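Local atomic coordinates of malate dehydrogenase (PDB entry 4BGV), a protein that probably catalyses the reversible, NAD-dependent oxidation of (S)-malate to oxaloacetate, a step of the tricarboxylic acid cycle. Residues Q19-I23 with R24-D28; A65-S68 with K69-E72; A257-G261 with E262-T266; K309-S312 with A313-D316. All blocks are in the same frame, centred on the assembly; numbering follows the deposited sequence.

Contact 1: residues Q19-I23 with R24-D28; sequences QTLAI and RQTGD
Leu21 and Thr26 close a Schellman motif, the C-terminal finish of helix 12-23. This is the helix that follows strand 4-8 and the glycine-rich turn in the Rossmann-type NAD-binding domain. Three backbone bonds make the ending. Arg24 N still reaches Thr20 O in the ordinary helical way, at 3.0 Å. The next residue, Gln25, takes a positive phi of 55°, and the pattern changes. Thr26 N now turns back five residues to Leu21 O at 2.9 Å, almost straight at 176°, while Gln25 N reaches only three residues back, to Ala22 O. That second bond meets the carbonyl from above its plane and is the more bent of the pair.

Side-chain packing flanks the turn. Leu21 CD2 rests against Thr26 OG1 at 3.5 Å, and the two side chains cross at a slant. On another side of the helix Thr20 CG2 runs alongside Arg24 CD, 3.9 Å away; the methyl stands anti to the backbone N, while Thr20 OG1 bonds to Thr16 O. The arginine chain bends at its CG-CD bond (chi3 72°), and its guanidinium forms a salt bridge with Glu243 of helix 232-246. Trp53 of the second subunit packs on Thr20, Ile23 and Arg24, which places this helix end at a subunit interface.

One water bridges the two segments. It donates to Ile23 O at 2.8 Å, and the same water accepts from Gln25 NE2 at 3.0 Å.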
loop_
_atom_site.group_PDB
_atom_site.type_symbol
_atom_site.label_atom_id
_atom_site.label_comp_id
_atom_site.label_asym_id
_atom_site.label_seq_id
_atom_site.Cartn_x
_atom_site.Cartn_y
_atom_site.Cartn_z
ATOM N N GLN A 19 1.823 -12.694 9.486
ATOM C CA GLN A 19 2.370 -11.340 9.347
ATOM C C GLN A 19 1.979 -10.746 7.993
ATOM O O GLN A 19 1.714 -9.546 7.881
ATOM C CB GLN A 19 3.889 -11.336 9.519
ATOM C CG GLN A 19 4.549 -9.959 9.294
ATOM C CD GLN A 19 4.173 -8.926 10.371
ATOM O OE1 GLN A 19 4.899 -8.746 11.358
ATOM N NE2 GLN A 19 3.057 -8.231 10.169
ATOM N N THR A 20 1.932 -11.595 6.972
ATOM C CA THR A 20 1.552 -11.160 5.626
ATOM C C THR A 20 0.083 -10.722 5.557
ATOM O O THR A 20 -0.247 -9.658 4.990
ATOM C CB THR A 20 1.820 -12.285 4.595
ATOM O OG1 THR A 20 3.213 -12.594 4.620
ATOM C CG2 THR A 20 1.441 -11.836 3.185
ATOM N N LEU A 21 -0.801 -11.543 6.126
ATOM C CA LEU A 21 -2.224 -11.193 6.205
ATOM C C LEU A 21 -2.430 -9.890 6.956
ATOM O O LEU A 21 -3.297 -9.098 6.587
ATOM C CB LEU A 21 -3.021 -12.300 6.899
ATOM C CG LEU A 21 -3.044 -13.620 6.096
ATOM C CD1 LEU A 21 -3.732 -14.709 6.899
ATOM C CD2 LEU A 21 -3.733 -13.428 4.733
ATOM N N ALA A 22 -1.638 -9.662 8.005
ATOM C CA ALA A 22 -1.777 -8.421 8.789
ATOM C C ALA A 22 -1.368 -7.211 7.964
ATOM O O ALA A 22 -2.100 -6.217 7.900
ATOM C CB ALA A 22 -0.961 -8.493 10.082
ATOM N N ILE A 23 -0.199 -7.293 7.327
ATOM C CA ILE A 23 0.261 -6.219 6.436
ATOM C C ILE A 23 -0.762 -5.884 5.341
ATOM O O ILE A 23 -1.003 -4.718 5.043
ATOM C CB ILE A 23 1.631 -6.586 5.813
ATOM C CG1 ILE A 23 2.690 -6.611 6.927
ATOM C CG2 ILE A 23 2.009 -5.626 4.677
ATOM C CD1 ILE A 23 3.951 -7.392 6.582
ATOM N N ARG A 24 -1.344 -6.912 4.733
ATOM C CA ARG A 24 -2.319 -6.719 3.668
ATOM C C ARG A 24 -3.723 -6.496 4.228
ATOM O O ARG A 24 -4.694 -6.376 3.473
ATOM C CB ARG A 24 -2.280 -7.905 2.697
ATOM C CG ARG A 24 -0.912 -8.007 2.008
ATOM C CD ARG A 24 -0.781 -9.271 1.168
ATOM N NE ARG A 24 -1.575 -9.272 -0.064
ATOM C CZ ARG A 24 -1.152 -8.744 -1.213
ATOM N NH1 ARG A 24 0.020 -8.116 -1.252
ATOM N NH2 ARG A 24 -1.904 -8.806 -2.319
ATOM N N GLN A 25 -3.810 -6.425 5.551
ATOM C CA GLN A 25 -5.061 -6.090 6.248
ATOM C C GLN A 25 -6.231 -6.998 5.873
ATOM O O GLN A 25 -7.385 -6.554 5.728
ATOM C CB GLN A 25 -5.382 -4.599 6.058
ATOM C CG GLN A 25 -4.245 -3.730 6.580
ATOM C CD GLN A 25 -4.508 -2.226 6.547
ATOM O OE1 GLN A 25 -5.605 -1.771 6.238
ATOM N NE2 GLN A 25 -3.481 -1.450 6.879
ATOM N N THR A 26 -5.932 -8.288 5.753
ATOM C CA THR A 26 -6.911 -9.240 5.243
ATOM C C THR A 26 -8.066 -9.463 6.214
ATOM O O THR A 26 -9.219 -9.574 5.794
ATOM C CB THR A 26 -6.243 -10.564 4.849
ATOM O OG1 THR A 26 -5.151 -10.272 3.967
ATOM C CG2 THR A 26 -7.232 -11.504 4.134
ATOM N N GLY A 27 -7.762 -9.515 7.512
ATOM C CA GLY A 27 -8.788 -9.718 8.522
ATOM C C GLY A 27 -8.127 -10.013 9.852
ATOM O O GLY A 27 -6.913 -9.966 9.946
ATOM N N ASP A 28 -8.925 -10.303 10.872
ATOM C CA ASP A 28 -8.365 -10.728 12.156
ATOM C C ASP A 28 -7.688 -12.078 11.984
ATOM O O ASP A 28 -8.113 -12.899 11.169
ATOM C CB ASP A 28 -9.466 -10.817 13.211
ATOM C CG ASP A 28 -10.100 -9.462 13.502
ATOM O OD1 ASP A 28 -9.377 -8.439 13.495
ATOM O OD2 ASP A 28 -11.324 -9.420 13.737
HETATM O O HOH W 1 -0.676 -2.622 6.937
#

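Contact 2: residues A65-S68 with K69-E72; sequences ADES and KYAE
Tyr70 turns the edge of its ring toward the backbone of Glu67: Glu67 O lies near the ring plane, 3.6 Å from Tyr70 CD2. With chi1 at -83° the ring carbon CG sits beside the backbone N, and this carries the ring back over the preceding turn, where Tyr70 CD2 also comes within 4.2 Å of Glu67 CB. Farther out, a single water spans the two side chains. It lies 3.1 Å from Tyr70 OH and donates only a weak bond to Glu67 OE2. Ala110 and Tyr114 of helix 93-114 pack on the tyrosine, which is buried although its neighbours here are mostly exposed.

Asp66 and Ser68 face each other at the start of the turn. Asp66 OD1 accepts from Ser68 N at 2.9 Å, on the anti side of the carboxylate and close to its plane, which defines an Asx turn. The same oxygen takes the hydroxyl of Ser68, with OG to OD1 at 2.6 Å, this time from well above the carboxylate plane. Two donors thus grip one oxygen where the 3-10 segment begins. Its successive bonds each span three residues: Lys69 N to Asp66 O, Tyr70 N to Glu67 O at 2.9 Å, and Ala71 N to Ser68 O. Lys69 CB lies 3.7 Å from Asp66 O; the rest of the chain, bent at chi2 and chi4, leads away. The lysine also packs on Phe62 of strand 59-63.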
loop_
_atom_site.group_PDB
_atom_site.type_symbol
_atom_site.label_atom_id
_atom_site.label_comp_id
_atom_site.label_asym_id
_atom_site.label_seq_id
_atom_site.Cartn_x
_atom_site.Cartn_y
_atom_site.Cartn_z
ATOM N N ALA A 65 -1.956 -27.871 22.571
ATOM C CA ALA A 65 -1.587 -29.065 23.343
ATOM C C ALA A 65 -2.852 -29.752 23.853
ATOM O O ALA A 65 -2.952 -30.981 23.853
ATOM C CB ALA A 65 -0.671 -28.705 24.505
ATOM N N ASP A 66 -3.819 -28.943 24.285
ATOM C CA ASP A 66 -5.167 -29.433 24.487
ATOM C C ASP A 66 -6.011 -28.997 23.295
ATOM O O ASP A 66 -6.050 -27.812 22.946
ATOM C CB ASP A 66 -5.768 -28.901 25.783
ATOM C CG ASP A 66 -7.012 -29.662 26.192
ATOM O OD1 ASP A 66 -8.073 -29.459 25.562
ATOM O OD2 ASP A 66 -6.933 -30.479 27.133
ATOM N N GLU A 67 -6.684 -29.952 22.669
ATOM C CA GLU A 67 -7.451 -29.654 21.465
ATOM C C GLU A 67 -8.657 -28.739 21.693
ATOM O O GLU A 67 -9.170 -28.142 20.746
ATOM C CB GLU A 67 -7.838 -30.942 20.728
ATOM C CG GLU A 67 -6.635 -31.618 20.078
ATOM C CD GLU A 67 -6.975 -32.324 18.776
ATOM O OE1 GLU A 67 -8.171 -32.362 18.411
ATOM O OE2 GLU A 67 -6.041 -32.836 18.114
ATOM N N SER A 68 -9.100 -28.611 22.943
ATOM C CA SER A 68 -10.221 -27.727 23.239
ATOM C C SER A 68 -9.956 -26.283 22.777
ATOM O O SER A 68 -10.885 -25.541 22.460
ATOM C CB SER A 68 -10.557 -27.756 24.727
ATOM O OG SER A 68 -9.473 -27.260 25.495
ATOM N N LYS A 69 -8.685 -25.893 22.730
ATOM C CA LYS A 69 -8.321 -24.552 22.249
ATOM C C LYS A 69 -8.702 -24.289 20.793
ATOM O O LYS A 69 -8.842 -23.134 20.385
ATOM C CB LYS A 69 -6.837 -24.277 22.472
ATOM C CG LYS A 69 -6.522 -23.894 23.922
ATOM C CD LYS A 69 -6.904 -22.455 24.185
ATOM C CE LYS A 69 -7.130 -22.213 25.664
ATOM N NZ LYS A 69 -6.056 -22.837 26.485
ATOM N N TYR A 70 -8.876 -25.342 20.001
ATOM C CA TYR A 70 -9.314 -25.160 18.613
ATOM C C TYR A 70 -10.710 -24.540 18.539
ATOM O O TYR A 70 -11.134 -24.095 17.480
ATOM C CB TYR A 70 -9.306 -26.485 17.851
ATOM C CG TYR A 70 -7.964 -26.890 17.287
ATOM C CD1 TYR A 70 -7.329 -26.109 16.330
ATOM C CD2 TYR A 70 -7.350 -28.072 17.682
ATOM C CE1 TYR A 70 -6.115 -26.488 15.791
ATOM C CE2 TYR A 70 -6.139 -28.463 17.141
ATOM C CZ TYR A 70 -5.528 -27.669 16.201
ATOM O OH TYR A 70 -4.321 -28.048 15.664
ATOM N N ALA A 71 -11.427 -24.521 19.664
ATOM C CA ALA A 71 -12.722 -23.834 19.728
ATOM C C ALA A 71 -12.616 -22.365 19.302
ATOM O O ALA A 71 -13.574 -21.791 18.779
ATOM C CB ALA A 71 -13.335 -23.956 21.138
ATOM N N GLU A 72 -11.438 -21.771 19.511
ATOM C CA GLU A 72 -11.163 -20.399 19.102
ATOM C C GLU A 72 -11.177 -20.157 17.582
ATOM O O GLU A 72 -11.151 -19.011 17.140
ATOM C CB GLU A 72 -9.838 -19.905 19.715
ATOM C CG GLU A 72 -9.847 -19.842 21.245
ATOM C CD GLU A 72 -10.700 -18.707 21.776
ATOM O OE1 GLU A 72 -11.219 -17.921 20.954
ATOM O OE2 GLU A 72 -10.847 -18.593 23.015
HETATM O O HOH W 2 -4.164 -31.132 15.873
#

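Contact 3: residues A257-G261 with E262-T266; sequences AYITG and EHSKT
The strand-to-helix turn that carries Thr260 and Gly261 into His263 and Ser264 joins strand 251-259 to the short helix 262-267 of the C-terminal domain. Gly261 makes the corner with a positive phi of 58°, a value that by itself favours glycine. Its carbonyl receives Ser264 N at 3.1 Å, from above the carbonyl plane. One residue earlier, Thr260 O takes a weak bond from His263 N at 3.2 Å.

Side chains pack around this corner. Ile259 CG2 stands 3.9 Å from His263 CB and 3.7 Å from His263 O, pressing its methyl on the first turn of the helix. Ser264 OG comes 3.5 Å from Thr260 CA. With chi1 at -67°, OG points back beside its own backbone N; there it is held by Val269 O and Asn270 OD1. Glu262 OE2 and Lys265 NZ, three residues apart on the exposed side, form a salt bridge at 3.3 Å whose hydrogen bond is weak.

The imidazole of His263 leans toward strand 284-288, touching Ile288, and its ND1 bonds to Asp290. Ile259 meanwhile faces Ile274 and Val276 of strand 272-281. The helix therefore fills the connection between antiparallel neighbours, with strand 251-259 leading in and strand 272-281 following.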
loop_
_atom_site.group_PDB
_atom_site.type_symbol
_atom_site.label_atom_id
_atom_site.label_comp_id
_atom_site.label_asym_id
_atom_site.label_seq_id
_atom_site.Cartn_x
_atom_site.Cartn_y
_atom_site.Cartn_z
ATOM N N ALA A 257 -7.060 -28.732 -6.458
ATOM C CA ALA A 257 -8.509 -28.656 -6.326
ATOM C C ALA A 257 -9.144 -29.994 -6.648
ATOM O O ALA A 257 -8.568 -30.802 -7.376
ATOM C CB ALA A 257 -9.081 -27.562 -7.229
ATOM N N TYR A 258 -10.348 -30.204 -6.122
ATOM C CA TYR A 258 -11.057 -31.461 -6.278
ATOM C C TYR A 258 -11.654 -31.578 -7.676
ATOM O O TYR A 258 -12.422 -30.717 -8.093
ATOM C CB TYR A 258 -12.175 -31.515 -5.243
ATOM C CG TYR A 258 -12.808 -32.866 -5.052
ATOM C CD1 TYR A 258 -12.077 -33.929 -4.530
ATOM C CD2 TYR A 258 -14.147 -33.076 -5.353
ATOM C CE1 TYR A 258 -12.662 -35.167 -4.323
ATOM C CE2 TYR A 258 -14.740 -34.308 -5.131
ATOM C CZ TYR A 258 -13.990 -35.348 -4.634
ATOM O OH TYR A 258 -14.573 -36.574 -4.434
ATOM N N ILE A 259 -11.300 -32.649 -8.385
ATOM C CA ILE A 259 -11.718 -32.860 -9.775
ATOM C C ILE A 259 -12.853 -33.882 -9.849
ATOM O O ILE A 259 -12.699 -35.015 -9.377
ATOM C CB ILE A 259 -10.531 -33.392 -10.624
ATOM C CG1 ILE A 259 -9.278 -32.548 -10.374
ATOM C CG2 ILE A 259 -10.902 -33.448 -12.123
ATOM C CD1 ILE A 259 -9.392 -31.079 -10.854
ATOM N N THR A 260 -13.995 -33.476 -10.408
ATOM C CA THR A 260 -15.145 -34.368 -10.579
ATOM C C THR A 260 -15.928 -34.024 -11.823
ATOM O O THR A 260 -15.662 -33.022 -12.474
ATOM C CB THR A 260 -16.170 -34.255 -9.444
ATOM O OG1 THR A 260 -16.578 -32.889 -9.290
ATOM C CG2 THR A 260 -15.610 -34.769 -8.170
ATOM N N GLY A 261 -16.910 -34.865 -12.140
ATOM C CA GLY A 261 -17.851 -34.583 -13.210
ATOM C C GLY A 261 -17.156 -34.374 -14.533
ATOM O O GLY A 261 -16.266 -35.140 -14.898
ATOM N N GLU A 262 -17.534 -33.317 -15.242
ATOM C CA GLU A 262 -17.015 -33.115 -16.588
ATOM C C GLU A 262 -15.522 -32.810 -16.581
ATOM O O GLU A 262 -14.830 -33.100 -17.549
ATOM C CB GLU A 262 -17.802 -32.036 -17.332
ATOM C CG GLU A 262 -17.958 -32.311 -18.823
ATOM C CD GLU A 262 -18.927 -33.455 -19.137
ATOM O OE1 GLU A 262 -19.354 -34.183 -18.212
ATOM O OE2 GLU A 262 -19.268 -33.623 -20.327
ATOM N N HIS A 263 -15.026 -32.251 -15.477
ATOM C CA HIS A 263 -13.604 -31.944 -15.357
ATOM C C HIS A 263 -12.711 -33.189 -15.382
ATOM O O HIS A 263 -11.545 -33.109 -15.759
ATOM C CB HIS A 263 -13.338 -31.122 -14.090
ATOM C CG HIS A 263 -14.102 -29.839 -14.044
ATOM N ND1 HIS A 263 -13.916 -28.833 -14.970
ATOM C CD2 HIS A 263 -15.055 -29.396 -13.191
ATOM C CE1 HIS A 263 -14.722 -27.824 -14.688
ATOM N NE2 HIS A 263 -15.429 -28.143 -13.618
ATOM N N SER A 264 -13.262 -34.335 -14.988
ATOM C CA SER A 264 -12.492 -35.576 -14.989
ATOM C C SER A 264 -12.154 -36.009 -16.404
ATOM O O SER A 264 -11.116 -36.636 -16.641
ATOM C CB SER A 264 -13.249 -36.694 -14.264
ATOM O OG SER A 264 -13.362 -36.388 -12.878
ATOM N N LYS A 265 -13.028 -35.677 -17.350
ATOM C CA LYS A 265 -12.767 -36.005 -18.745
ATOM C C LYS A 265 -11.538 -35.259 -19.270
ATOM O O LYS A 265 -10.813 -35.767 -20.122
ATOM C CB LYS A 265 -14.005 -35.716 -19.605
ATOM C CG LYS A 265 -15.240 -36.465 -19.116
ATOM C CD LYS A 265 -16.517 -36.010 -19.810
ATOM C CE LYS A 265 -16.697 -36.676 -21.163
ATOM N NZ LYS A 265 -18.030 -36.364 -21.767
ATOM N N THR A 266 -11.308 -34.053 -18.756
ATOM C CA THR A 266 -10.143 -33.250 -19.131
ATOM C C THR A 266 -8.869 -33.617 -18.365
ATOM O O THR A 266 -7.781 -33.726 -18.949
ATOM C CB THR A 266 -10.430 -31.739 -18.906
ATOM O OG1 THR A 266 -11.388 -31.286 -19.875
ATOM C CG2 THR A 266 -9.148 -30.913 -19.029
#

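Contact 4: residues K309-S312 with A313-D316; sequences KKNS and AIAD
The carboxylate of Asp316 offers one face to Ser312 O, which stands over Asp316 CG at 3.4 Å and equally far, 3.6 Å, from OD1 and OD2. Asp316 CG lies beside its own backbone N (chi1 -68°), and this folds the group back along the helix. The amide of Asn311 is met differently. Lys310 NZ, brought round by a bend at chi3, gives a hydrogen bond to Asn311 OD1 at 3.1 Å from above the carbonyl plane, while Ile314 CD1 stands 3.9 Å from the same oxygen, the two side chains running alongside each other. Lys310 CD, placed by the bend at chi2, flanks that same methyl at 4.0 Å.

Beneath these groups runs the regular bonding of helix 295-321, such as Asp316 N to Ser312 O at 2.9 Å. The inward side packs on helices 93-114 and 127-138: Asn311 touches Arg93, probably a substrate-binding residue, and Ser312 touches Ile129 and Tyr132.

A carbonyl oxygen over a carboxylate should be mildly unfavourable by charge alone. Lys136, through a salt bridge, and Tyr132 OH, both on helix 127-138, bond to Asp316 OD1, and the lysine's charge would be expected to favour the carboxylate form.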
loop_
_atom_site.group_PDB
_atom_site.type_symbol
_atom_site.label_atom_id
_atom_site.label_comp_id
_atom_site.label_asym_id
_atom_site.label_seq_id
_atom_site.Cartn_x
_atom_site.Cartn_y
_atom_site.Cartn_z
ATOM N N LYS A 309 -2.516 -40.259 -8.008
ATOM C CA LYS A 309 -3.347 -41.439 -7.814
ATOM C C LYS A 309 -2.716 -42.389 -6.793
ATOM O O LYS A 309 -3.405 -42.955 -5.943
ATOM C CB LYS A 309 -3.532 -42.196 -9.130
ATOM C CG LYS A 309 -4.528 -41.602 -10.118
ATOM C CD LYS A 309 -4.696 -42.591 -11.268
ATOM C CE LYS A 309 -5.717 -42.156 -12.296
ATOM N NZ LYS A 309 -5.813 -43.198 -13.365
ATOM N N LYS A 310 -1.403 -42.563 -6.899
ATOM C CA LYS A 310 -0.670 -43.486 -6.039
ATOM C C LYS A 310 -0.676 -43.002 -4.587
ATOM O O LYS A 310 -0.947 -43.771 -3.659
ATOM C CB LYS A 310 0.765 -43.634 -6.542
ATOM C CG LYS A 310 1.588 -44.676 -5.809
ATOM C CD LYS A 310 2.585 -44.032 -4.865
ATOM C CE LYS A 310 3.595 -43.186 -5.622
ATOM N NZ LYS A 310 4.488 -42.456 -4.681
ATOM N N ASN A 311 -0.354 -41.732 -4.392
ATOM C CA ASN A 311 -0.322 -41.165 -3.051
ATOM C C ASN A 311 -1.713 -41.013 -2.433
ATOM O O ASN A 311 -1.867 -41.104 -1.209
ATOM C CB ASN A 311 0.411 -39.820 -3.052
ATOM C CG ASN A 311 1.911 -39.976 -3.204
ATOM O OD1 ASN A 311 2.472 -41.006 -2.847
ATOM N ND2 ASN A 311 2.571 -38.939 -3.718
ATOM N N SER A 312 -2.720 -40.775 -3.274
ATOM C CA SER A 312 -4.088 -40.651 -2.784
ATOM C C SER A 312 -4.599 -42.013 -2.315
ATOM O O SER A 312 -5.379 -42.104 -1.361
ATOM C CB SER A 312 -5.010 -40.066 -3.859
ATOM O OG SER A 312 -4.583 -38.769 -4.260
ATOM N N ALA A 313 -4.156 -43.067 -2.993
ATOM C CA ALA A 313 -4.514 -44.428 -2.612
ATOM C C ALA A 313 -3.891 -44.773 -1.258
ATOM O O ALA A 313 -4.482 -45.490 -0.446
ATOM C CB ALA A 313 -4.054 -45.410 -3.680
ATOM N N ILE A 314 -2.685 -44.264 -1.028
ATOM C CA ILE A 314 -2.026 -44.414 0.267
ATOM C C ILE A 314 -2.842 -43.720 1.365
ATOM O O ILE A 314 -3.015 -44.266 2.459
ATOM C CB ILE A 314 -0.573 -43.878 0.220
ATOM C CG1 ILE A 314 0.281 -44.782 -0.677
ATOM C CG2 ILE A 314 0.028 -43.785 1.625
ATOM C CD1 ILE A 314 1.668 -44.257 -0.937
ATOM N N ALA A 315 -3.367 -42.533 1.056
ATOM C CA ALA A 315 -4.232 -41.818 1.994
ATOM C C ALA A 315 -5.518 -42.596 2.293
ATOM O O ALA A 315 -5.920 -42.719 3.458
ATOM C CB ALA A 315 -4.548 -40.430 1.479
ATOM N N ASP A 316 -6.154 -43.130 1.251
ATOM C CA ASP A 316 -7.318 -44.007 1.437
ATOM C C ASP A 316 -6.998 -45.163 2.389
ATOM O O ASP A 316 -7.744 -45.426 3.331
ATOM C CB ASP A 316 -7.796 -44.591 0.105
ATOM C CG ASP A 316 -8.378 -43.543 -0.819
ATOM O OD1 ASP A 316 -8.765 -42.459 -0.330
ATOM O OD2 ASP A 316 -8.455 -43.817 -2.035
#

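In the fold
All four contacts are local, yet they sample both domains. Contacts 1 and 2 belong to the NAD-binding domain, with centres about 23 Å apart; contacts 3 and 4, about 17 Å apart between centres, belong to the C-terminal one. Contact 1 lies on the opposite side of the chain's centre from contacts 3 and 4. Helix 93-114 relates contact 2 to contact 4, since each packs against it. Near the inferred cofactor site, the Tyr70 side chain is about 7 Å from Gly9 and that of Leu21 about 9 Å from Gly14. Contact 4 comes closest to the inferred substrate site, Asn311 about 3 Å from Arg93 between side chains; contact 3 stays away from both.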